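Long-range contacts in RNA-dependent RNA polymerase (PDB 6DX3), which carries a viral ovarian tumour (OTU) domain, a papain-like cysteine protease that probably removes ubiquitin from host proteins: residues 45-53 and 157-165; 68-79 and 102-111. One frame throughout, in Å; residues are numbered along the deposited sequence.

In the fold
From the N terminus the chain runs through strands 10-11, 17-24 and 29-32 before entering helix 40-49, whose C-terminal end and following turn form the first half of contact 1. Helix 57-72 comes next; its last turns and the bends after them, residues 68-79, meet helix 102-112 in contact 2, closing a loop that includes helix 86-93. Beyond strands 116-121, 126-133, 142-147 and 150-156, the tail at 157-165 returns to helix 40-49, so that contact 1 closes the long loop. Contact 2 is therefore nested inside it. The centres of contacts 1 and 2 lie about 23 Å apart, yet M49 and L45 of helix 40-49 pack on F108 and V105 of helix 102-112.

Contact 1. Residues 45-53 and 157-165; sequences LACGMIEEQ and RGNQRTAVV
V164 N gives G48 O a nearly straight hydrogen bond of 2.9 Å (N-H...O 171°), pinning the chain's C-terminal tail to the end of helix 40-49 in the OTU fold. The donor is tilted from the carbonyl plane. Just before V164, the amides of A163 and T162 are both met by the E51 carboxylate: A163 N donates to E51 OE2 at 3.1 Å, on the syn side but out of the carboxylate plane, and T162 N makes a weak bond of 3.4 Å to E51 OE1. The E51 chain leaves with CG anti to the backbone N (chi1 -174°) and then bends at chi2 (66°), bringing the acid beside the tail. A water extends this grip, within hydrogen-bonding distance of E51 OE1 and 2.8 Å from T162 OG1. The aliphatic start of R161 lies alongside OE2, while its guanidinium heads off from the contact.

A163 points its methyl at the helix end, with CB 3.4 Å from G48 O, and also touches the backbone of M49 and I50. Y153 of strand 150-156 receives C47 and V164 side chains and bonds T162 O through its hydroxyl. V164 CG2 also leans on G48 O, at 3.3 Å. Deeper in, C47 SG meets the T162 methyl, CG2, at 3.6 Å.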
loop_
_atom_site.group_PDB
_atom_site.type_symbol
_atom_site.label_atom_id
_atom_site.label_comp_id
_atom_site.label_asym_id
_atom_site.label_seq_id
_atom_site.Cartn_x
_atom_site.Cartn_y
_atom_site.Cartn_z
ATOM N N LEU A 45 -2.766 -4.882 2.792
ATOM C CA LEU A 45 -1.358 -5.118 3.091
ATOM C C LEU A 45 -1.162 -6.457 3.796
ATOM O O LEU A 45 -0.179 -7.162 3.537
ATOM C CB LEU A 45 -0.803 -3.974 3.937
ATOM C CG LEU A 45 -0.622 -2.641 3.207
ATOM C CD1 LEU A 45 -0.124 -1.565 4.162
ATOM C CD2 LEU A 45 0.328 -2.804 2.035
ATOM N N ALA A 46 -2.083 -6.827 4.690
ATOM C CA ALA A 46 -2.002 -8.145 5.313
ATOM C C ALA A 46 -2.222 -9.253 4.293
ATOM O O ALA A 46 -1.644 -10.340 4.421
ATOM C CB ALA A 46 -3.020 -8.267 6.448
ATOM N N CYS A 47 -3.048 -8.995 3.276
ATOM C CA CYS A 47 -3.290 -9.990 2.239
ATOM C C CYS A 47 -2.018 -10.306 1.465
ATOM O O CYS A 47 -1.838 -11.437 0.998
ATOM C CB CYS A 47 -4.387 -9.502 1.290
ATOM S SG CYS A 47 -5.013 -10.754 0.148
ATOM N N GLY A 48 -1.126 -9.327 1.321
ATOM C CA GLY A 48 0.139 -9.561 0.653
ATOM C C GLY A 48 1.229 -10.155 1.517
ATOM O O GLY A 48 2.228 -10.637 0.977
ATOM N N MET A 49 1.061 -10.135 2.839
ATOM C CA MET A 49 2.077 -10.611 3.767
ATOM C C MET A 49 1.732 -11.929 4.444
ATOM O O MET A 49 2.645 -12.650 4.854
ATOM C CB MET A 49 2.336 -9.565 4.859
ATOM C CG MET A 49 2.883 -8.239 4.353
ATOM S SD MET A 49 4.628 -8.315 3.909
ATOM C CE MET A 49 5.369 -8.688 5.492
ATOM N N ILE A 50 0.452 -12.261 4.585
ATOM C CA ILE A 50 0.020 -13.454 5.311
ATOM C C ILE A 50 -0.814 -14.316 4.371
ATOM O O ILE A 50 -1.850 -13.870 3.862
ATOM C CB ILE A 50 -0.774 -13.097 6.579
ATOM C CG1 ILE A 50 -0.005 -12.077 7.424
ATOM C CG2 ILE A 50 -1.065 -14.347 7.392
ATOM C CD1 ILE A 50 -0.769 -11.595 8.647
ATOM N N GLU A 51 -0.360 -15.552 4.143
ATOM C CA GLU A 51 -1.111 -16.465 3.285
ATOM C C GLU A 51 -2.412 -16.901 3.949
ATOM O O GLU A 51 -3.458 -16.965 3.293
ATOM C CB GLU A 51 -0.247 -17.675 2.928
ATOM C CG GLU A 51 -0.875 -18.630 1.918
ATOM C CD GLU A 51 -1.054 -18.006 0.544
ATOM O OE1 GLU A 51 -2.061 -18.327 -0.124
ATOM O OE2 GLU A 51 -0.195 -17.196 0.130
ATOM N N GLU A 52 -2.374 -17.202 5.247
ATOM C CA GLU A 52 -3.584 -17.536 6.000
ATOM C C GLU A 52 -4.164 -16.283 6.662
ATOM O O GLU A 52 -4.221 -16.155 7.886
ATOM C CB GLU A 52 -3.288 -18.620 7.030
ATOM C CG GLU A 52 -2.758 -19.910 6.433
ATOM C CD GLU A 52 -3.759 -20.575 5.510
ATOM O OE1 GLU A 52 -4.664 -21.272 6.016
ATOM O OE2 GLU A 52 -3.642 -20.397 4.277
ATOM N N GLN A 53 -4.598 -15.348 5.816
ATOM C CA GLN A 53 -5.126 -14.082 6.310
ATOM C C GLN A 53 -6.397 -14.309 7.121
ATOM O O GLN A 53 -7.283 -15.068 6.716
ATOM C CB GLN A 53 -5.406 -13.129 5.146
ATOM C CG GLN A 53 -5.851 -11.735 5.584
ATOM C CD GLN A 53 -6.300 -10.862 4.427
ATOM O OE1 GLN A 53 -6.370 -11.312 3.283
ATOM N NE2 GLN A 53 -6.610 -9.606 4.721
ATOM N N ARG A 157 -2.162 -12.764 -11.913
ATOM C CA ARG A 157 -3.132 -13.711 -12.460
ATOM C C ARG A 157 -2.583 -15.132 -12.465
ATOM O O ARG A 157 -3.272 -16.076 -12.059
ATOM C CB ARG A 157 -3.530 -13.281 -13.873
ATOM C CG ARG A 157 -5.024 -13.083 -14.074
ATOM C CD ARG A 157 -5.362 -12.871 -15.543
ATOM N NE ARG A 157 -6.791 -12.654 -15.754
ATOM C CZ ARG A 157 -7.352 -12.473 -16.945
ATOM N NH1 ARG A 157 -8.661 -12.282 -17.041
ATOM N NH2 ARG A 157 -6.606 -12.481 -18.043
ATOM N N GLY A 158 -1.348 -15.308 -12.921
ATOM C CA GLY A 158 -0.763 -16.630 -13.005
ATOM C C GLY A 158 0.031 -17.028 -11.777
ATOM O O GLY A 158 1.159 -17.513 -11.893
ATOM N N ASN A 159 -0.548 -16.834 -10.594
ATOM C CA ASN A 159 0.115 -17.172 -9.344
ATOM C C ASN A 159 -0.804 -18.031 -8.490
ATOM O O ASN A 159 -2.032 -17.947 -8.586
ATOM C CB ASN A 159 0.533 -15.916 -8.567
ATOM C CG ASN A 159 1.992 -15.562 -8.779
ATOM O OD1 ASN A 159 2.736 -16.309 -9.413
ATOM N ND2 ASN A 159 2.412 -14.423 -8.238
ATOM N N GLN A 160 -0.190 -18.872 -7.657
ATOM C CA GLN A 160 -0.915 -19.776 -6.773
ATOM C C GLN A 160 -0.970 -19.278 -5.337
ATOM O O GLN A 160 -1.988 -19.459 -4.663
ATOM C CB GLN A 160 -0.276 -21.169 -6.809
ATOM C CG GLN A 160 -1.110 -22.217 -7.529
ATOM C CD GLN A 160 -1.460 -21.808 -8.946
ATOM O OE1 GLN A 160 -0.600 -21.382 -9.716
ATOM N NE2 GLN A 160 -2.733 -21.929 -9.294
ATOM N N ARG A 161 0.099 -18.655 -4.851
ATOM C CA ARG A 161 0.106 -18.058 -3.525
ATOM C C ARG A 161 -0.371 -16.616 -3.619
ATOM O O ARG A 161 0.081 -15.862 -4.486
ATOM C CB ARG A 161 1.501 -18.115 -2.902
ATOM C CG ARG A 161 1.813 -19.422 -2.183
ATOM C CD ARG A 161 2.564 -20.380 -3.087
ATOM N NE ARG A 161 2.266 -21.778 -2.789
ATOM C CZ ARG A 161 2.758 -22.805 -3.473
ATOM N NH1 ARG A 161 3.571 -22.587 -4.496
ATOM N NH2 ARG A 161 2.438 -24.047 -3.139
ATOM N N THR A 162 -1.291 -16.239 -2.731
ATOM C CA THR A 162 -1.786 -14.868 -2.718
ATOM C C THR A 162 -0.739 -13.919 -2.150
ATOM O O THR A 162 -0.431 -12.882 -2.750
ATOM C CB THR A 162 -3.087 -14.789 -1.921
ATOM O OG1 THR A 162 -4.054 -15.676 -2.499
ATOM C CG2 THR A 162 -3.639 -13.374 -1.930
ATOM N N ALA A 163 -0.174 -14.261 -0.996
ATOM C CA ALA A 163 0.867 -13.437 -0.411
ATOM C C ALA A 163 2.173 -13.595 -1.185
ATOM O O ALA A 163 2.362 -14.535 -1.961
ATOM C CB ALA A 163 1.078 -13.798 1.060
ATOM N N VAL A 164 3.080 -12.648 -0.964
ATOM C CA VAL A 164 4.388 -12.664 -1.604
ATOM C C VAL A 164 5.381 -13.375 -0.694
ATOM O O VAL A 164 5.037 -13.761 0.428
ATOM C CB VAL A 164 4.853 -11.232 -1.929
ATOM C CG1 VAL A 164 3.838 -10.554 -2.834
ATOM C CG2 VAL A 164 5.042 -10.442 -0.644
ATOM N N VAL A 165 6.606 -13.567 -1.181
ATOM C CA VAL A 165 7.704 -14.114 -0.384
ATOM C C VAL A 165 8.992 -14.051 -1.197
ATOM O O VAL A 165 10.044 -13.662 -0.689
ATOM C CB VAL A 165 7.425 -15.561 0.077
ATOM C CG1 VAL A 165 7.092 -16.444 -1.112
ATOM C CG2 VAL A 165 8.611 -16.117 0.858
HETATM O O HOH W 1 -3.592 -18.456 -2.080
#

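Contact 2. Residues 68-79 and 102-111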
loop_
_atom_site.group_PDB
_atom_site.type_symbol
_atom_site.label_atom_id
_atom_site.label_comp_id
_atom_site.label_asym_id
_atom_site.label_seq_id
_atom_site.Cartn_x
_atom_site.Cartn_y
_atom_site.Cartn_z
ATOM N N ALA A 68 6.791 1.675 12.996
ATOM C CA ALA A 68 7.547 2.143 11.839
ATOM C C ALA A 68 7.556 3.665 11.769
ATOM O O ALA A 68 8.572 4.272 11.415
ATOM C CB ALA A 68 6.969 1.554 10.554
ATOM N N ALA A 69 6.425 4.297 12.099
ATOM C CA ALA A 69 6.368 5.755 12.129
ATOM C C ALA A 69 7.322 6.324 13.170
ATOM O O ALA A 69 8.042 7.294 12.902
ATOM C CB ALA A 69 4.938 6.219 12.406
ATOM N N GLY A 70 7.350 5.731 14.363
ATOM C CA GLY A 70 8.254 6.205 15.396
ATOM C C GLY A 70 9.718 6.012 15.055
ATOM O O GLY A 70 10.573 6.757 15.541
ATOM N N LEU A 71 10.030 5.020 14.215
ATOM C CA LEU A 71 11.421 4.744 13.867
ATOM C C LEU A 71 11.917 5.635 12.735
ATOM O O LEU A 71 13.090 6.026 12.717
ATOM C CB LEU A 71 11.584 3.277 13.471
ATOM C CG LEU A 71 11.534 2.180 14.540
ATOM C CD1 LEU A 71 11.272 0.836 13.883
ATOM C CD2 LEU A 71 12.826 2.133 15.331
ATOM N N PHE A 72 11.047 5.964 11.779
ATOM C CA PHE A 72 11.477 6.553 10.517
ATOM C C PHE A 72 10.881 7.933 10.260
ATOM O O PHE A 72 11.057 8.467 9.158
ATOM C CB PHE A 72 11.123 5.622 9.353
ATOM C CG PHE A 72 11.790 4.272 9.423
ATOM C CD1 PHE A 72 13.143 4.137 9.147
ATOM C CD2 PHE A 72 11.062 3.140 9.746
ATOM C CE1 PHE A 72 13.756 2.902 9.200
ATOM C CE2 PHE A 72 11.669 1.900 9.804
ATOM C CZ PHE A 72 13.019 1.780 9.532
ATOM N N TRP A 73 10.195 8.527 11.240
ATOM C CA TRP A 73 9.527 9.804 11.009
ATOM C C TRP A 73 10.510 10.877 10.555
ATOM O O TRP A 73 10.266 11.583 9.569
ATOM C CB TRP A 73 8.797 10.258 12.274
ATOM C CG TRP A 73 8.067 11.562 12.098
ATOM C CD1 TRP A 73 8.553 12.816 12.342
ATOM C CD2 TRP A 73 6.723 11.736 11.632
ATOM N NE1 TRP A 73 7.592 13.756 12.063
ATOM C CE2 TRP A 73 6.461 13.120 11.625
ATOM C CE3 TRP A 73 5.715 10.856 11.225
ATOM C CZ2 TRP A 73 5.235 13.645 11.225
ATOM C CZ3 TRP A 73 4.498 11.378 10.829
ATOM C CH2 TRP A 73 4.269 12.762 10.831
ATOM N N ASP A 74 11.638 11.009 11.258
ATOM C CA ASP A 74 12.565 12.106 11.007
ATOM C C ASP A 74 13.364 11.941 9.722
ATOM O O ASP A 74 14.109 12.857 9.361
ATOM C CB ASP A 74 13.534 12.257 12.182
ATOM C CG ASP A 74 12.822 12.508 13.493
ATOM O OD1 ASP A 74 11.826 13.261 13.492
ATOM O OD2 ASP A 74 13.259 11.949 14.520
ATOM N N THR A 75 13.247 10.806 9.036
ATOM C CA THR A 75 13.980 10.565 7.800
ATOM C C THR A 75 13.060 10.228 6.633
ATOM O O THR A 75 13.544 9.779 5.586
ATOM C CB THR A 75 14.996 9.434 7.988
ATOM O OG1 THR A 75 14.304 8.217 8.297
ATOM C CG2 THR A 75 15.976 9.759 9.113
ATOM N N THR A 76 11.750 10.415 6.784
ATOM C CA THR A 76 10.781 10.099 5.741
ATOM C C THR A 76 10.259 11.415 5.175
ATOM O O THR A 76 9.525 12.140 5.858
ATOM C CB THR A 76 9.649 9.230 6.287
ATOM O OG1 THR A 76 10.200 8.053 6.897
ATOM C CG2 THR A 76 8.702 8.812 5.168
ATOM N N GLU A 77 10.638 11.720 3.929
ATOM C CA GLU A 77 10.288 13.012 3.343
ATOM C C GLU A 77 8.784 13.170 3.165
ATOM O O GLU A 77 8.273 14.294 3.208
ATOM C CB GLU A 77 10.994 13.201 1.997
ATOM C CG GLU A 77 12.507 13.136 2.075
ATOM C CD GLU A 77 13.090 14.171 3.017
ATOM O OE1 GLU A 77 12.807 15.375 2.841
ATOM O OE2 GLU A 77 13.825 13.780 3.950
ATOM N N GLU A 78 8.062 12.068 2.956
ATOM C CA GLU A 78 6.620 12.158 2.755
ATOM C C GLU A 78 5.908 12.774 3.954
ATOM O O GLU A 78 4.817 13.332 3.794
ATOM C CB GLU A 78 6.043 10.772 2.442
ATOM C CG GLU A 78 4.551 10.790 2.143
ATOM C CD GLU A 78 4.086 9.617 1.301
ATOM O OE1 GLU A 78 2.956 9.694 0.781
ATOM O OE2 GLU A 78 4.836 8.626 1.160
ATOM N N THR A 79 6.505 12.714 5.148
ATOM C CA THR A 79 5.867 13.329 6.307
ATOM C C THR A 79 5.791 14.846 6.195
ATOM O O THR A 79 4.945 15.459 6.854
ATOM C CB THR A 79 6.606 12.959 7.596
ATOM O OG1 THR A 79 7.854 13.657 7.651
ATOM C CG2 THR A 79 6.855 11.454 7.674
ATOM N N SER A 102 -1.137 6.477 1.679
ATOM C CA SER A 102 0.151 6.074 1.118
ATOM C C SER A 102 1.295 6.261 2.108
ATOM O O SER A 102 2.297 5.542 2.035
ATOM C CB SER A 102 0.429 6.854 -0.171
ATOM O OG SER A 102 0.659 8.228 0.101
ATOM N N LEU A 103 1.172 7.212 3.036
ATOM C CA LEU A 103 2.231 7.406 4.023
ATOM C C LEU A 103 2.350 6.207 4.955
ATOM O O LEU A 103 3.457 5.872 5.391
ATOM C CB LEU A 103 1.981 8.682 4.827
ATOM C CG LEU A 103 2.964 8.954 5.971
ATOM C CD1 LEU A 103 4.396 8.990 5.457
ATOM C CD2 LEU A 103 2.614 10.256 6.677
ATOM N N GLU A 104 1.231 5.552 5.270
ATOM C CA GLU A 104 1.292 4.338 6.077
ATOM C C GLU A 104 1.904 3.184 5.294
ATOM O O GLU A 104 2.596 2.339 5.875
ATOM C CB GLU A 104 -0.104 3.966 6.577
ATOM C CG GLU A 104 -0.678 4.923 7.622
ATOM C CD GLU A 104 -1.038 6.282 7.046
ATOM O OE1 GLU A 104 -0.233 7.225 7.196
ATOM O OE2 GLU A 104 -2.118 6.406 6.437
ATOM N N VAL A 105 1.657 3.126 3.983
ATOM C CA VAL A 105 2.377 2.173 3.143
ATOM C C VAL A 105 3.865 2.485 3.161
ATOM O O VAL A 105 4.706 1.580 3.245
ATOM C CB VAL A 105 1.823 2.191 1.707
ATOM C CG1 VAL A 105 2.647 1.270 0.825
ATOM C CG2 VAL A 105 0.358 1.806 1.682
ATOM N N ASN A 106 4.210 3.772 3.074
ATOM C CA ASN A 106 5.602 4.200 3.144
ATOM C C ASN A 106 6.289 3.629 4.378
ATOM O O ASN A 106 7.348 2.999 4.280
ATOM C CB ASN A 106 5.660 5.733 3.145
ATOM C CG ASN A 106 7.049 6.276 2.852
ATOM O OD1 ASN A 106 8.060 5.686 3.242
ATOM N ND2 ASN A 106 7.103 7.418 2.172
ATOM N N PHE A 107 5.679 3.816 5.551
ATOM C CA PHE A 107 6.303 3.358 6.791
ATOM C C PHE A 107 6.374 1.836 6.859
ATOM O O PHE A 107 7.386 1.279 7.296
ATOM C CB PHE A 107 5.544 3.919 7.994
ATOM C CG PHE A 107 5.892 5.345 8.306
ATOM C CD1 PHE A 107 7.213 5.763 8.307
ATOM C CD2 PHE A 107 4.899 6.270 8.587
ATOM C CE1 PHE A 107 7.540 7.077 8.590
ATOM C CE2 PHE A 107 5.219 7.588 8.871
ATOM C CZ PHE A 107 6.539 7.992 8.872
ATOM N N PHE A 108 5.312 1.144 6.436
ATOM C CA PHE A 108 5.327 -0.316 6.507
ATOM C C PHE A 108 6.378 -0.907 5.577
ATOM O O PHE A 108 7.059 -1.876 5.937
ATOM C CB PHE A 108 3.947 -0.880 6.173
ATOM C CG PHE A 108 3.896 -2.382 6.173
ATOM C CD1 PHE A 108 3.857 -3.088 7.365
ATOM C CD2 PHE A 108 3.890 -3.090 4.981
ATOM C CE1 PHE A 108 3.813 -4.470 7.367
ATOM C CE2 PHE A 108 3.846 -4.473 4.978
ATOM C CZ PHE A 108 3.805 -5.163 6.170
ATOM N N SER A 109 6.520 -0.340 4.376
ATOM C CA SER A 109 7.524 -0.824 3.435
ATOM C C SER A 109 8.928 -0.678 4.007
ATOM O O SER A 109 9.786 -1.545 3.797
ATOM C CB SER A 109 7.405 -0.071 2.111
ATOM O OG SER A 109 7.604 1.319 2.306
ATOM N N GLN A 110 9.181 0.416 4.731
ATOM C CA GLN A 110 10.471 0.593 5.391
ATOM C C GLN A 110 10.668 -0.424 6.507
ATOM O O GLN A 110 11.763 -0.978 6.660
ATOM C CB GLN A 110 10.588 2.011 5.951
ATOM C CG GLN A 110 10.589 3.114 4.904
ATOM C CD GLN A 110 10.966 4.459 5.492
ATOM O OE1 GLN A 110 12.065 4.629 6.021
ATOM N NE2 GLN A 110 10.058 5.420 5.407
ATOM N N LYS A 111 9.627 -0.669 7.307
ATOM C CA LYS A 111 9.759 -1.578 8.443
ATOM C C LYS A 111 9.878 -3.024 7.980
ATOM O O LYS A 111 10.744 -3.768 8.455
ATOM C CB LYS A 111 8.565 -1.417 9.383
ATOM C CG LYS A 111 8.607 -2.299 10.631
ATOM C CD LYS A 111 9.313 -1.598 11.778
ATOM C CE LYS A 111 8.850 -2.136 13.128
ATOM N NZ LYS A 111 9.170 -3.578 13.307
#
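The F107 ring lies with one face against the backbone of A69, whose CA sits 3.7 Å from the ring centroid and 2° off the normal, a CH-pi contact over the centre. A69 CB covers the CD2-CE2 side of that face, and F72 O lies at the ring edge, in its plane. At the far end of the ring, CZ touches W73 CE3 and T79 CG2. The F72 ring is sandwiched off-centre between L71 CB on one face and Q110 CB on the other, the latter a CH-pi contact 4.1 Å from the centroid. Q110 runs past this ring in the opposite direction, and its NE2 donates to T76 OG1 at 3.0 Å, close to the amide plane. NE2 also bonds N106 OD1, so both its protons have acceptors and the amide is fixed in rotation.

The buried E78 carboxylate reaches across, CG anti to the backbone N. N106 ND2 approaches the anti lone pair of OE2 at 2.8 Å, nearly straight (173°), while S102 OG donates to OE1 at 2.8 Å; Y133 OH also bonds OE2. At the other end of the contact, A68 CB fits against F107 O at 3.3 Å and K111 CB. The axes of 68-72 and 102-111, in helices 57-72 and 102-112, cross at 77° and come within 9.0 Å, a steep helix packing of the OTU cysteine protease fold beside its central sheet.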